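PDB 3U62: shikimate dehydrogenase (NADP(+)), which probably catalyses the reversible NADPH-linked reduction of 3-dehydroshikimate to shikimate on the chorismate pathway to aromatic amino acids. Local coordinates for residues L170-S175 with D198-D203; E64-Y69 with K80-V85. One frame throughout, in Å; residues are numbered along the deposited sequence.

Contact 1. Residues L170-S175 with D198-D203; sequences LFNTTS and DVIYFD. With SO4 (sulfate ion), chain D.
Asn172 and Asp198 pair in parallel at the ends of their strands, CA to CA 4.7 Å, and the ladder closes with a hydrogen bond of 3.0 Å from Val199 N to Asn172 O. Valine suits the next place: with CG1 anti to the carbonyl carbon (chi1 -57°), CG2 falls between the backbone N and the carbonyl carbon and lies 3.5 Å from Thr173 CA, while both methyls rest against Asn172 O. Ile200 reaches back with CD1, 3.7 Å from Thr174 O. Asp198 shapes the exit from the strand: its OD1 accepts from Ile200 N at 3.1 Å, 40° out of the carboxylate plane, making an Asx turn, and OD2 bonds to Thr204 OG1. With an alanine here, Ile200 N and the Thr204 hydroxyl would probably lose their carboxylate partner and the turn could shift. Beyond the strand, Ser175 grips a sulfate through N (2.9 Å to O3) and OG (2.6 Å to O4); Arg140 and Arg144 complete the grip, consistent with a pocket for a phosphate of NADP. Thr173 OG1 bonds to Val114 O. Strand 169-172 lies between strands 111-114 and 195-198 of the parallel sheet, with helix 118-129 packed on Phe171 and Thr173 and helix 205-213 on Leu170, Asn172 and Asp198.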
ATOM      1  N   LEU A 170      -2.245   7.842  13.096  1.00  7.93           N
ATOM      2  CA  LEU A 170      -2.686   8.363  11.805  1.00  7.41           C
ATOM      3  C   LEU A 170      -1.995   7.637  10.651  1.00  7.21           C
ATOM      4  O   LEU A 170      -0.768   7.516  10.625  1.00  7.49           O
ATOM      5  CB  LEU A 170      -2.420   9.871  11.714  1.00  8.34           C
ATOM      6  CG  LEU A 170      -2.691  10.592  10.387  1.00  8.97           C
ATOM      7  CD1 LEU A 170      -4.178  10.627  10.067  1.00  9.13           C
ATOM      8  CD2 LEU A 170      -2.123  11.997  10.415  1.00  9.21           C
ATOM      9  N   PHE A 171      -2.801   7.157   9.706  1.00  6.82           N
ATOM     10  CA  PHE A 171      -2.313   6.519   8.488  1.00  6.69           C
ATOM     11  C   PHE A 171      -2.758   7.330   7.276  1.00  8.00           C
ATOM     12  O   PHE A 171      -3.961   7.529   7.075  1.00  9.66           O
ATOM     13  CB  PHE A 171      -2.882   5.099   8.348  1.00  7.52           C
ATOM     14  CG  PHE A 171      -2.286   4.088   9.293  1.00  7.37           C
ATOM     15  CD1 PHE A 171      -2.610   4.098  10.646  1.00  8.99           C
ATOM     16  CD2 PHE A 171      -1.432   3.096   8.819  1.00  8.92           C
ATOM     17  CE1 PHE A 171      -2.071   3.155  11.519  1.00 10.21           C
ATOM     18  CE2 PHE A 171      -0.887   2.148   9.687  1.00  8.03           C
ATOM     19  CZ  PHE A 171      -1.209   2.179  11.038  1.00  9.11           C
ATOM     20  N   ASN A 172      -1.807   7.805   6.475  1.00  8.08           N
ATOM     21  CA  ASN A 172      -2.148   8.300   5.145  1.00  7.50           C
ATOM     22  C   ASN A 172      -2.023   7.172   4.136  1.00  7.74           C
ATOM     23  O   ASN A 172      -0.961   6.553   4.019  1.00  9.36           O
ATOM     24  CB  ASN A 172      -1.273   9.475   4.704  1.00  8.36           C
ATOM     25  CG  ASN A 172      -1.505   9.847   3.242  1.00  9.14           C
ATOM     26  OD1 ASN A 172      -0.583   9.829   2.425  1.00 13.82           O
ATOM     27  ND2 ASN A 172      -2.752  10.165   2.901  1.00  7.05           N
ATOM     28  N   THR A 173      -3.104   6.908   3.408  1.00  8.10           N
ATOM     29  CA  THR A 173      -3.105   5.862   2.383  1.00  8.96           C
ATOM     30  C   THR A 173      -3.367   6.430   0.985  1.00 10.78           C
ATOM     31  O   THR A 173      -3.432   5.685   0.002  1.00 10.94           O
ATOM     32  CB  THR A 173      -4.121   4.735   2.690  1.00  9.45           C
ATOM     33  OG1 THR A 173      -5.453   5.204   2.438  1.00  9.92           O
ATOM     34  CG2 THR A 173      -4.008   4.271   4.141  1.00  8.87           C
ATOM     35  N   THR A 174      -3.513   7.752   0.906  1.00  9.77           N
ATOM     36  CA  THR A 174      -3.776   8.442  -0.356  1.00 10.95           C
ATOM     37  C   THR A 174      -2.476   8.816  -1.062  1.00 12.09           C
ATOM     38  O   THR A 174      -1.381   8.597  -0.533  1.00 12.62           O
ATOM     39  CB  THR A 174      -4.598   9.739  -0.145  1.00 11.63           C
ATOM     40  OG1 THR A 174      -3.782  10.728   0.501  1.00 12.05           O
ATOM     41  CG2 THR A 174      -5.839   9.479   0.695  1.00 11.97           C
ATOM     42  N   SER A 175      -2.610   9.390  -2.254  1.00 13.07           N
ATOM     43  CA  SER A 175      -1.469   9.913  -2.993  1.00 13.85           C
ATOM     44  C   SER A 175      -1.135  11.356  -2.601  1.00 14.02           C
ATOM     45  O   SER A 175      -0.202  11.945  -3.151  1.00 14.47           O
ATOM     46  CB  SER A 175      -1.711   9.808  -4.501  1.00 15.12           C
ATOM     47  OG  SER A 175      -1.670   8.460  -4.933  1.00 20.38           O
ATOM     48  N   ASP A 198       2.743   6.763   6.772  1.00  8.52           N
ATOM     49  CA  ASP A 198       2.450   7.192   5.412  1.00  9.73           C
ATOM     50  C   ASP A 198       2.827   6.071   4.455  1.00 10.98           C
ATOM     51  O   ASP A 198       3.954   5.575   4.490  1.00 13.39           O
ATOM     52  CB  ASP A 198       3.229   8.471   5.081  1.00 10.61           C
ATOM     53  CG  ASP A 198       2.592   9.281   3.961  1.00 11.89           C
ATOM     54  OD1 ASP A 198       2.012   8.685   3.027  1.00 11.93           O
ATOM     55  OD2 ASP A 198       2.680  10.528   4.011  1.00 12.74           O
ATOM     56  N   VAL A 199       1.883   5.664   3.610  1.00  9.64           N
ATOM     57  CA  VAL A 199       2.140   4.596   2.639  1.00 11.05           C
ATOM     58  C   VAL A 199       3.068   5.063   1.518  1.00 12.36           C
ATOM     59  O   VAL A 199       3.635   4.240   0.791  1.00 12.53           O
ATOM     60  CB  VAL A 199       0.837   3.995   2.033  1.00 10.90           C
ATOM     61  CG1 VAL A 199      -0.077   3.454   3.133  1.00  9.86           C
ATOM     62  CG2 VAL A 199       0.107   5.019   1.158  1.00 12.49           C
ATOM     63  N   ILE A 200       3.212   6.381   1.379  1.00 12.59           N
ATOM     64  CA  ILE A 200       4.113   6.959   0.388  1.00 14.48           C
ATOM     65  C   ILE A 200       5.559   6.661   0.772  1.00 15.32           C
ATOM     66  O   ILE A 200       5.972   6.841   1.922  1.00 14.63           O
ATOM     67  CB  ILE A 200       3.867   8.474   0.178  1.00 13.82           C
ATOM     68  CG1 ILE A 200       2.436   8.701  -0.324  1.00 13.84           C
ATOM     69  CG2 ILE A 200       4.874   9.060  -0.817  1.00 13.79           C
ATOM     70  CD1 ILE A 200       1.926  10.123  -0.172  1.00 13.09           C
ATOM     71  N   TYR A 201       6.302   6.189  -0.222  1.00 18.62           N
ATOM     72  CA  TYR A 201       7.635   5.632  -0.057  1.00 21.77           C
ATOM     73  C   TYR A 201       8.671   6.638   0.467  1.00 21.44           C
ATOM     74  O   TYR A 201       9.551   6.279   1.252  1.00 22.45           O
ATOM     75  CB  TYR A 201       8.073   5.029  -1.398  1.00 23.20           C
ATOM     76  CG  TYR A 201       9.476   4.490  -1.413  1.00 32.01           C
ATOM     77  CD1 TYR A 201      10.541   5.293  -1.821  1.00 36.72           C
ATOM     78  CD2 TYR A 201       9.746   3.183  -1.012  1.00 34.42           C
ATOM     79  CE1 TYR A 201      11.839   4.811  -1.829  1.00 37.37           C
ATOM     80  CE2 TYR A 201      11.047   2.689  -1.015  1.00 38.02           C
ATOM     81  CZ  TYR A 201      12.087   3.511  -1.429  1.00 38.33           C
ATOM     82  OH  TYR A 201      13.380   3.044  -1.445  1.00 42.56           O
ATOM     83  N   PHE A 202       8.549   7.890   0.030  1.00 21.44           N
ATOM     84  CA  PHE A 202       9.522   8.943   0.338  1.00 21.97           C
ATOM     85  C   PHE A 202       8.948   9.981   1.306  1.00 20.94           C
ATOM     86  O   PHE A 202       7.750   9.965   1.599  1.00 21.78           O
ATOM     87  CB  PHE A 202      10.000   9.619  -0.958  1.00 22.99           C
ATOM     88  CG  PHE A 202       8.890   9.951  -1.929  1.00 23.74           C
ATOM     89  CD1 PHE A 202       8.163  11.133  -1.804  1.00 22.98           C
ATOM     90  CD2 PHE A 202       8.581   9.087  -2.979  1.00 24.28           C
ATOM     91  CE1 PHE A 202       7.139  11.445  -2.700  1.00 26.77           C
ATOM     92  CE2 PHE A 202       7.559   9.389  -3.881  1.00 28.29           C
ATOM     93  CZ  PHE A 202       6.838  10.571  -3.740  1.00 24.92           C
ATOM     94  N   ASP A 203       9.812  10.871   1.800  1.00 19.94           N
ATOM     95  CA  ASP A 203       9.405  11.935   2.720  1.00 19.95           C
ATOM     96  C   ASP A 203       8.274  12.779   2.149  1.00 18.98           C
ATOM     97  O   ASP A 203       8.355  13.274   1.019  1.00 20.66           O
ATOM     98  CB  ASP A 203      10.587  12.843   3.074  1.00 22.80           C
ATOM     99  CG  ASP A 203      11.495  12.253   4.141  1.00 24.89           C
ATOM    100  OD1 ASP A 203      11.235  11.133   4.630  1.00 24.82           O
ATOM    101  OD2 ASP A 203      12.489  12.925   4.494  1.00 29.85           O
TER
HETATM  102  S   SO4 D 502      -5.040   7.897  -4.547  1.00 18.25           S
HETATM  103  O1  SO4 D 502      -5.074   8.262  -5.962  1.00 24.13           O
HETATM  104  O2  SO4 D 502      -6.217   7.094  -4.214  1.00 22.06           O
HETATM  105  O3  SO4 D 502      -5.035   9.109  -3.731  1.00 19.61           O
HETATM  106  O4  SO4 D 502      -3.837   7.118  -4.273  1.00 21.69           O

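Contact 2. Residues E64-Y69 with K80-V85. With SO4 (sulfate ion), chain C.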
ATOM      1  N   GLU A  64      -8.536  -2.783  -7.472  1.00  8.50           N
ATOM      2  CA  GLU A  64      -9.907  -3.288  -7.467  1.00 10.18           C
ATOM      3  C   GLU A  64     -10.302  -3.763  -8.866  1.00 10.52           C
ATOM      4  O   GLU A  64     -10.944  -4.805  -9.015  1.00 11.02           O
ATOM      5  CB  GLU A  64     -10.881  -2.213  -6.966  1.00 12.12           C
ATOM      6  CG  GLU A  64     -12.287  -2.724  -6.609  1.00 12.85           C
ATOM      7  CD  GLU A  64     -13.187  -2.930  -7.823  1.00 17.86           C
ATOM      8  OE1 GLU A  64     -13.093  -2.137  -8.789  1.00 19.10           O
ATOM      9  OE2 GLU A  64     -13.996  -3.881  -7.805  1.00 18.93           O
ATOM     10  N   ARG A  65      -9.908  -2.994  -9.877  1.00 11.07           N
ATOM     11  CA  ARG A  65     -10.290  -3.237 -11.269  1.00 11.63           C
ATOM     12  C   ARG A  65      -9.852  -4.611 -11.787  1.00 11.68           C
ATOM     13  O   ARG A  65     -10.599  -5.265 -12.522  1.00 12.86           O
ATOM     14  CB  ARG A  65      -9.702  -2.141 -12.158  1.00 14.13           C
ATOM     15  CG  ARG A  65     -10.512  -1.825 -13.409  1.00 19.26           C
ATOM     16  CD  ARG A  65      -9.776  -0.831 -14.301  1.00 18.85           C
ATOM     17  NE  ARG A  65      -9.367   0.377 -13.585  1.00 19.89           N
ATOM     18  CZ  ARG A  65     -10.112   1.473 -13.463  1.00 22.35           C
ATOM     19  NH1 ARG A  65     -11.323   1.534 -14.007  1.00 26.54           N
ATOM     20  NH2 ARG A  65      -9.645   2.517 -12.791  1.00 22.98           N
ATOM     21  N   VAL A  66      -8.651  -5.037 -11.401  1.00 11.43           N
ATOM     22  CA  VAL A  66      -8.059  -6.281 -11.909  1.00 11.39           C
ATOM     23  C   VAL A  66      -8.738  -7.551 -11.365  1.00 12.57           C
ATOM     24  O   VAL A  66      -8.564  -8.641 -11.917  1.00 11.88           O
ATOM     25  CB  VAL A  66      -6.518  -6.313 -11.663  1.00 11.10           C
ATOM     26  CG1 VAL A  66      -6.193  -6.586 -10.194  1.00 12.14           C
ATOM     27  CG2 VAL A  66      -5.833  -7.330 -12.575  1.00 12.38           C
ATOM     28  N   MET A  67      -9.522  -7.394 -10.297  1.00 13.98           N
ATOM     29  CA  MET A  67     -10.185  -8.519  -9.633  1.00 14.82           C
ATOM     30  C   MET A  67     -11.114  -9.308 -10.546  1.00 16.06           C
ATOM     31  O   MET A  67     -11.231 -10.529 -10.411  1.00 18.98           O
ATOM     32  CB  MET A  67     -10.974  -8.036  -8.420  1.00 15.96           C
ATOM     33  CG  MET A  67     -10.116  -7.438  -7.327  1.00 17.11           C
ATOM     34  SD  MET A  67     -11.087  -7.089  -5.860  1.00 18.08           S
ATOM     35  CE  MET A  67     -11.304  -8.758  -5.200  1.00 14.24           C
ATOM     36  N   ARG A  68     -11.771  -8.609 -11.471  1.00 19.52           N
ATOM     37  CA  ARG A  68     -12.694  -9.231 -12.416  1.00 21.48           C
ATOM     38  C   ARG A  68     -11.986 -10.207 -13.362  1.00 20.69           C
ATOM     39  O   ARG A  68     -12.614 -11.115 -13.913  1.00 19.93           O
ATOM     40  CB  ARG A  68     -13.437  -8.155 -13.219  1.00 25.35           C
ATOM     41  CG  ARG A  68     -14.630  -8.677 -14.015  1.00 34.12           C
ATOM     42  CD  ARG A  68     -15.145  -7.674 -15.036  1.00 46.56           C
ATOM     43  NE  ARG A  68     -16.459  -8.082 -15.532  1.00 50.71           N
ATOM     44  CZ  ARG A  68     -17.094  -7.543 -16.571  1.00 53.12           C
ATOM     45  NH1 ARG A  68     -16.546  -6.551 -17.264  1.00 53.43           N
ATOM     46  NH2 ARG A  68     -18.288  -8.005 -16.922  1.00 54.87           N
ATOM     47  N   TYR A  69     -10.677 -10.030 -13.526  1.00 16.25           N
ATOM     48  CA  TYR A  69      -9.916 -10.774 -14.531  1.00 15.00           C
ATOM     49  C   TYR A  69      -9.081 -11.920 -13.961  1.00 15.63           C
ATOM     50  O   TYR A  69      -8.428 -12.651 -14.710  1.00 14.96           O
ATOM     51  CB  TYR A  69      -9.044  -9.812 -15.344  1.00 15.70           C
ATOM     52  CG  TYR A  69      -9.842  -8.717 -16.014  1.00 16.58           C
ATOM     53  CD1 TYR A  69     -10.100  -7.516 -15.355  1.00 17.89           C
ATOM     54  CD2 TYR A  69     -10.360  -8.889 -17.299  1.00 18.03           C
ATOM     55  CE1 TYR A  69     -10.843  -6.509 -15.959  1.00 18.51           C
ATOM     56  CE2 TYR A  69     -11.104  -7.885 -17.914  1.00 18.37           C
ATOM     57  CZ  TYR A  69     -11.340  -6.697 -17.235  1.00 17.29           C
ATOM     58  OH  TYR A  69     -12.072  -5.697 -17.830  1.00 21.04           O
ATOM     59  N   LYS A  80     -11.214  -6.140  -1.277  1.00  7.47           N
ATOM     60  CA  LYS A  80     -11.644  -5.634  -2.589  1.00  7.02           C
ATOM     61  C   LYS A  80     -10.478  -4.996  -3.350  1.00  6.77           C
ATOM     62  O   LYS A  80     -10.637  -3.953  -3.991  1.00  8.13           O
ATOM     63  CB  LYS A  80     -12.814  -4.645  -2.467  1.00  7.05           C
ATOM     64  CG  LYS A  80     -14.042  -5.180  -1.749  1.00  8.40           C
ATOM     65  CD  LYS A  80     -15.146  -4.138  -1.733  1.00  8.24           C
ATOM     66  CE  LYS A  80     -16.306  -4.578  -0.861  1.00  7.94           C
ATOM     67  NZ  LYS A  80     -17.452  -3.632  -0.949  1.00  9.45           N
ATOM     68  N   ALA A  81      -9.311  -5.631  -3.274  1.00  6.87           N
ATOM     69  CA  ALA A  81      -8.118  -5.159  -3.973  1.00  7.60           C
ATOM     70  C   ALA A  81      -7.122  -6.289  -4.180  1.00  7.64           C
ATOM     71  O   ALA A  81      -6.852  -7.071  -3.266  1.00  7.60           O
ATOM     72  CB  ALA A  81      -7.466  -4.008  -3.211  1.00  7.98           C
ATOM     73  N   VAL A  82      -6.589  -6.369  -5.395  1.00  7.17           N
ATOM     74  CA  VAL A  82      -5.535  -7.317  -5.731  1.00  6.62           C
ATOM     75  C   VAL A  82      -4.310  -6.530  -6.196  1.00  6.88           C
ATOM     76  O   VAL A  82      -4.397  -5.740  -7.139  1.00  8.85           O
ATOM     77  CB  VAL A  82      -5.996  -8.308  -6.834  1.00  6.45           C
ATOM     78  CG1 VAL A  82      -4.811  -9.044  -7.448  1.00  7.07           C
ATOM     79  CG2 VAL A  82      -7.007  -9.300  -6.276  1.00  6.93           C
ATOM     80  N   ASN A  83      -3.178  -6.733  -5.526  1.00  6.40           N
ATOM     81  CA  ASN A  83      -1.933  -6.076  -5.925  1.00  6.56           C
ATOM     82  C   ASN A  83      -0.860  -7.049  -6.408  1.00  6.74           C
ATOM     83  O   ASN A  83       0.216  -6.629  -6.828  1.00  7.30           O
ATOM     84  CB  ASN A  83      -1.379  -5.202  -4.794  1.00  6.89           C
ATOM     85  CG  ASN A  83      -0.708  -6.014  -3.703  1.00  7.32           C
ATOM     86  OD1 ASN A  83      -1.254  -7.011  -3.232  1.00 10.17           O
ATOM     87  ND2 ASN A  83       0.482  -5.586  -3.293  1.00  8.62           N
ATOM     88  N   CYS A  84      -1.153  -8.345  -6.330  1.00  7.01           N
ATOM     89  CA  CYS A  84      -0.217  -9.374  -6.763  1.00  7.62           C
ATOM     90  C   CYS A  84      -0.961 -10.496  -7.472  1.00  6.57           C
ATOM     91  O   CYS A  84      -1.841 -11.137  -6.892  1.00  8.45           O
ATOM     92  CB  CYS A  84       0.574  -9.924  -5.571  1.00  8.00           C
ATOM     93  SG  CYS A  84       1.794 -11.201  -5.997  1.00  9.70           S
ATOM     94  N   VAL A  85      -0.604 -10.718  -8.732  1.00  7.22           N
ATOM     95  CA  VAL A  85      -1.215 -11.767  -9.539  1.00  7.57           C
ATOM     96  C   VAL A  85      -0.168 -12.808  -9.909  1.00  8.12           C
ATOM     97  O   VAL A  85       0.985 -12.470 -10.183  1.00  7.36           O
ATOM     98  CB  VAL A  85      -1.877 -11.192 -10.819  1.00  7.26           C
ATOM     99  CG1 VAL A  85      -2.380 -12.306 -11.735  1.00  8.58           C
ATOM    100  CG2 VAL A  85      -3.022 -10.260 -10.453  1.00  9.44           C
TER
HETATM  101  S   SO4 C 501      -7.111   1.100  -6.510  1.00  9.85           S
HETATM  102  O1  SO4 C 501      -7.449   2.442  -6.974  1.00 12.63           O
HETATM  103  O2  SO4 C 501      -8.173   0.171  -6.896  1.00 11.24           O
HETATM  104  O3  SO4 C 501      -6.972   1.112  -5.059  1.00 11.05           O
HETATM  105  O4  SO4 C 501      -5.848   0.683  -7.111  1.00  8.61           O
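In Met67, CG anti to the carbonyl carbon (chi1 -64°) and an extended chi2 (-173°) carry the sulfur across to the turn at Lys80 and Ala81; the bend at chi3 then brings CE near Lys80 CA. SD lies 3.3 Å from Lys80 C and 3.5 Å from Ala81 N, resting on the peptide that joins them. One atom nearer the backbone, CG meets Val82 CG2 at 3.8 Å. A long, flexible, unbranched side chain suits this place, because it can follow the backbone and still touch a neighbouring methyl. Val66 holds CG1 between its backbone N and carbonyl carbon (chi1 75°), and that methyl reaches Val82 CB at 3.8 Å and Val82 O at 3.6 Å. The two valines cross at about a right angle, their compact branched side chains meeting closely between the two backbones. Glu64 contributes its aliphatic part, with CG 3.3 Å from Lys80 O. Lys80 has positive phi and is the C-prime residue of a Schellman motif ending helix 74-79; its NZ runs away from the contact to a salt bridge with Asp149. Glu64 N donates to sulfate O2 at 3.0 Å, and the same ion is held by Gly118 N and by Lys63, the probable proton acceptor. After Val82 the chain enters strand 84-86 through a classic beta bulge, Asn83 and Cys84 facing Tyr91, with Asn83 a predicted shikimate ligand. A segment with helical backbone angles, held by two i to i-3 bonds and not by the regular helical bonds, thus packs on a helix-to-strand connection in the substrate-binding domain of a shikimate dehydrogenase, beside the probable catalytic lysine.

How the contacts relate
Contact 2 comes first along the chain and closes before contact 1 opens. Their centres lie 21 Å apart and their nearest atoms about 11 Å, so they do not touch. Each is built on its own sheet: contact 2 adjoins the mixed sheet of the substrate-binding domain, contact 1 the parallel sheet of the Rossmann-type domain, which probably binds NADP. The start of helix 118-129 links them, since Thr173 packs on Ala120 while Gly118 shares a sulfate with Glu64 and Lys63. Tyr201 and Asn83, predicted shikimate ligands, come from the two different domains, consistent with substrate and cofactor meeting between them.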